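Local coordinates for protein Nadp(h)-dependent ketose reductase (Bemisia argentifolii, PDB 1E3J) that probably reduces fructose to sorbitol with NADPH, as a zinc-dependent member of the medium-chain alcohol dehydrogenase family, at residues 157-160 with 161-165; 164-167 with 168-172. All blocks are in the same frame, centred on the assembly; numbering follows the deposited sequence.

Contact 1: 157-160 with 161-165; sequences GVHA and CRRAG
The N-H of Arg162 meets Val158 O at 2.8 Å in the straightest of four successive helical bonds, with an N-H...O angle of 169°. Cys161 N to Gly157 O comes before it; Arg163 N to His159 O and Ala164 N to Ala160 O follow, the last longer at 3.1 Å and more bent, at 145°, where the helix runs out.

Arg162 NH1 forms a salt bridge with Asp300, while Arg163 reaches Ser293 O through NH1 and Asp290 of the second subunit through NH2. His159 NE2 bonds to Glu288 of that same subunit.

Between backbone and tips lie the aliphatic parts. His159 and Arg163, one turn apart, run side by side, and Arg163 CG sits over one face of the imidazole, 4.1 Å from the ring centroid and offset toward the rim, a CH-pi contact. With CG anti to the backbone N (chi1 -173°), the His159 ring leans forward along the helix to meet it; Arg163 CD continues past the NE2 and CE1 side. Val158 and Arg162 also lie side by side, pointing the same way, in plain aliphatic packing of CG1 on CD at 3.7 Å.

Gly165, with positive phi, ends helix 151-164 in a Schellman motif, which pairs Gly165 N with Arg162 O at 3.0 Å and, probably, Val166 N with Cys161 O.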
loop_
_atom_site.group_PDB
_atom_site.type_symbol
_atom_site.label_atom_id
_atom_site.label_comp_id
_atom_site.label_asym_id
_atom_site.label_seq_id
_atom_site.Cartn_x
_atom_site.Cartn_y
_atom_site.Cartn_z
ATOM N N GLY A 157 -17.466 -1.739 -11.707
ATOM C CA GLY A 157 -16.732 -0.537 -12.049
ATOM C C GLY A 157 -16.004 0.024 -10.825
ATOM O O GLY A 157 -14.910 0.582 -10.940
ATOM N N VAL A 158 -16.628 -0.088 -9.654
ATOM C CA VAL A 158 -16.015 0.418 -8.455
ATOM C C VAL A 158 -14.751 -0.416 -8.204
ATOM O O VAL A 158 -13.674 0.129 -7.909
ATOM C CB VAL A 158 -16.975 0.266 -7.230
ATOM C CG1 VAL A 158 -16.225 0.519 -5.935
ATOM C CG2 VAL A 158 -18.091 1.259 -7.325
ATOM N N HIS A 159 -14.887 -1.731 -8.353
ATOM C CA HIS A 159 -13.782 -2.630 -8.112
ATOM C C HIS A 159 -12.622 -2.292 -9.031
ATOM O O HIS A 159 -11.466 -2.215 -8.584
ATOM C CB HIS A 159 -14.203 -4.075 -8.328
ATOM C CG HIS A 159 -13.159 -5.067 -7.932
ATOM N ND1 HIS A 159 -12.520 -5.033 -6.706
ATOM C CD2 HIS A 159 -12.667 -6.148 -8.583
ATOM C CE1 HIS A 159 -11.688 -6.053 -6.620
ATOM N NE2 HIS A 159 -11.755 -6.748 -7.746
ATOM N N ALA A 160 -12.916 -2.073 -10.316
ATOM C CA ALA A 160 -11.841 -1.733 -11.247
ATOM C C ALA A 160 -11.199 -0.400 -10.852
ATOM O O ALA A 160 -9.976 -0.278 -10.898
ATOM C CB ALA A 160 -12.360 -1.676 -12.672
ATOM N N CYS A 161 -11.997 0.587 -10.426
ATOM C CA CYS A 161 -11.397 1.866 -10.040
ATOM C C CYS A 161 -10.508 1.734 -8.807
ATOM O O CYS A 161 -9.373 2.256 -8.787
ATOM C CB CYS A 161 -12.458 2.942 -9.787
ATOM S SG CYS A 161 -13.209 3.549 -11.337
ATOM N N ARG A 162 -10.995 1.016 -7.799
ATOM C CA ARG A 162 -10.224 0.847 -6.586
ATOM C C ARG A 162 -8.986 0.037 -6.819
ATOM O O ARG A 162 -7.949 0.360 -6.296
ATOM C CB ARG A 162 -11.060 0.228 -5.474
ATOM C CG ARG A 162 -12.251 1.097 -5.067
ATOM C CD ARG A 162 -13.104 0.370 -4.045
ATOM N NE ARG A 162 -12.520 0.418 -2.710
ATOM C CZ ARG A 162 -12.879 -0.364 -1.691
ATOM N NH1 ARG A 162 -13.824 -1.293 -1.832
ATOM N NH2 ARG A 162 -12.318 -0.180 -0.508
ATOM N N ARG A 163 -9.051 -1.003 -7.632
ATOM C CA ARG A 163 -7.815 -1.735 -7.847
ATOM C C ARG A 163 -6.792 -0.854 -8.586
ATOM O O ARG A 163 -5.580 -1.013 -8.392
ATOM C CB ARG A 163 -8.047 -3.022 -8.644
ATOM C CG ARG A 163 -8.641 -4.163 -7.802
ATOM C CD ARG A 163 -8.053 -5.505 -8.262
ATOM N NE ARG A 163 -6.675 -5.619 -7.800
ATOM C CZ ARG A 163 -5.704 -6.250 -8.448
ATOM N NH1 ARG A 163 -5.927 -6.835 -9.609
ATOM N NH2 ARG A 163 -4.504 -6.300 -7.901
ATOM N N ALA A 164 -7.264 0.068 -9.429
ATOM C CA ALA A 164 -6.328 0.920 -10.151
ATOM C C ALA A 164 -5.973 2.163 -9.304
ATOM O O ALA A 164 -5.139 2.933 -9.693
ATOM C CB ALA A 164 -6.935 1.373 -11.483
ATOM N N GLY A 165 -6.627 2.368 -8.172
ATOM C CA GLY A 165 -6.338 3.574 -7.393
ATOM C C GLY A 165 -6.892 4.861 -8.035
ATOM O O GLY A 165 -6.303 5.941 -7.863
#

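Contact 2: 164-167 with 168-172; sequences AGVQ and LGTTV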
loop_
_atom_site.group_PDB
_atom_site.type_symbol
_atom_site.label_atom_id
_atom_site.label_comp_id
_atom_site.label_asym_id
_atom_site.label_seq_id
_atom_site.Cartn_x
_atom_site.Cartn_y
_atom_site.Cartn_z
ATOM N N ALA A 164 -7.264 0.068 -9.429
ATOM C CA ALA A 164 -6.328 0.920 -10.151
ATOM C C ALA A 164 -5.973 2.163 -9.304
ATOM O O ALA A 164 -5.139 2.933 -9.693
ATOM C CB ALA A 164 -6.935 1.373 -11.483
ATOM N N GLY A 165 -6.627 2.368 -8.172
ATOM C CA GLY A 165 -6.338 3.574 -7.393
ATOM C C GLY A 165 -6.892 4.861 -8.035
ATOM O O GLY A 165 -6.303 5.941 -7.863
ATOM N N VAL A 166 -8.024 4.791 -8.750
ATOM C CA VAL A 166 -8.556 5.993 -9.382
ATOM C C VAL A 166 -8.874 7.066 -8.332
ATOM O O VAL A 166 -9.536 6.785 -7.354
ATOM C CB VAL A 166 -9.842 5.691 -10.185
ATOM C CG1 VAL A 166 -10.437 7.013 -10.722
ATOM C CG2 VAL A 166 -9.520 4.805 -11.365
ATOM N N GLN A 167 -8.437 8.299 -8.527
ATOM C CA GLN A 167 -8.713 9.343 -7.515
ATOM C C GLN A 167 -8.561 10.749 -8.102
ATOM O O GLN A 167 -8.349 10.875 -9.297
ATOM C CB GLN A 167 -7.733 9.166 -6.329
ATOM C CG GLN A 167 -6.235 9.204 -6.739
ATOM C CD GLN A 167 -5.294 8.853 -5.553
ATOM O OE1 GLN A 167 -4.894 9.735 -4.772
ATOM N NE2 GLN A 167 -4.962 7.544 -5.410
ATOM N N LEU A 168 -8.668 11.808 -7.290
ATOM C CA LEU A 168 -8.452 13.160 -7.826
ATOM C C LEU A 168 -7.062 13.208 -8.484
ATOM O O LEU A 168 -6.050 12.788 -7.870
ATOM C CB LEU A 168 -8.453 14.213 -6.727
ATOM C CG LEU A 168 -9.780 14.630 -6.106
ATOM C CD1 LEU A 168 -9.494 15.641 -5.003
ATOM C CD2 LEU A 168 -10.693 15.266 -7.174
ATOM N N GLY A 169 -7.004 13.725 -9.712
ATOM C CA GLY A 169 -5.737 13.830 -10.411
ATOM C C GLY A 169 -5.539 12.646 -11.357
ATOM O O GLY A 169 -4.599 12.640 -12.166
ATOM N N THR A 170 -6.393 11.627 -11.283
ATOM C CA THR A 170 -6.201 10.517 -12.203
ATOM C C THR A 170 -6.880 10.829 -13.540
ATOM O O THR A 170 -7.962 11.412 -13.557
ATOM C CB THR A 170 -6.876 9.228 -11.722
ATOM O OG1 THR A 170 -6.482 8.925 -10.379
ATOM C CG2 THR A 170 -6.452 8.086 -12.614
ATOM N N THR A 171 -6.264 10.435 -14.640
ATOM C CA THR A 171 -6.905 10.598 -15.926
ATOM C C THR A 171 -7.195 9.176 -16.353
ATOM O O THR A 171 -6.305 8.385 -16.440
ATOM C CB THR A 171 -6.010 11.266 -16.980
ATOM O OG1 THR A 171 -5.694 12.609 -16.563
ATOM C CG2 THR A 171 -6.779 11.339 -18.306
ATOM N N VAL A 172 -8.446 8.883 -16.642
ATOM C CA VAL A 172 -8.867 7.550 -16.984
ATOM C C VAL A 172 -9.398 7.468 -18.394
ATOM O O VAL A 172 -10.219 8.289 -18.814
ATOM C CB VAL A 172 -10.047 7.063 -16.055
ATOM C CG1 VAL A 172 -10.464 5.659 -16.469
ATOM C CG2 VAL A 172 -9.641 7.079 -14.536
HETATM O O HOH W 1 -5.311 12.286 -5.232
#
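Gln167 and Thr170 meet across a tight bend, backbone to hydroxyl, and their side chains cross at about a right angle. From Gln167 CB, which lies beside the peptide N of Leu168, the chain passes to CG. At chi1 57° CG is wedged between the backbone N and the carbonyl carbon, and it comes within 3.7 Å of Thr170 OG1. Beyond CG the chain is extended and carries the amide out to two partners. NE2 turns back to Gly165 O at 3.2 Å, with the acceptor only 2° out of the amide plane, while OE1 accepts a hydrogen bond from a water at 2.6 Å. That water also donates to Leu168 O, so both ends of the amide are tied to the loop's own backbone, which restrains its rotation.

Thr170 answers from the far end of the turn. Its OG1 accepts the N-H of Gln167 at 2.8 Å, and its own N donates to Gln167 O at 2.9 Å, so backbone and side chain of one threonine grip both polar backbone atoms of Gln167. Deeper in, Val172 CG2 fits against both methyls of Val166, CG1 and CG2 each 3.9 Å away, the two side chains again nearly perpendicular. Outside the loop, Leu168 packs on Met307 of the third subunit, and Val172 rests on Ile245.

Residues Gln167 to Thr170 form a type II beta turn with Gly169 at its third position, leading into strand 171-175 of the Rossmann-type parallel sheet.

Contact 1 comes first along the chain, on helix 151-164, and contact 2 takes over at its end: they share Ala164 and Gly165, and their centres are about 9 Å apart. A probable hydrogen bond from Val166 N to Cys161 O, 2.9 Å, completes the cap at Gly165 and so links the two. Together they trace the passage from this helix into strand 171-175, a central strand of the six-stranded parallel sheet of the Rossmann-type domain. The strand leads on to a glycine-rich turn and the start of helix 179-190 (Gly176, Gly178, Gly181), a pattern consistent with dinucleotide binding. The two contacts face different neighbours in the tetramer, 157-165 the second subunit and 164-172 the third.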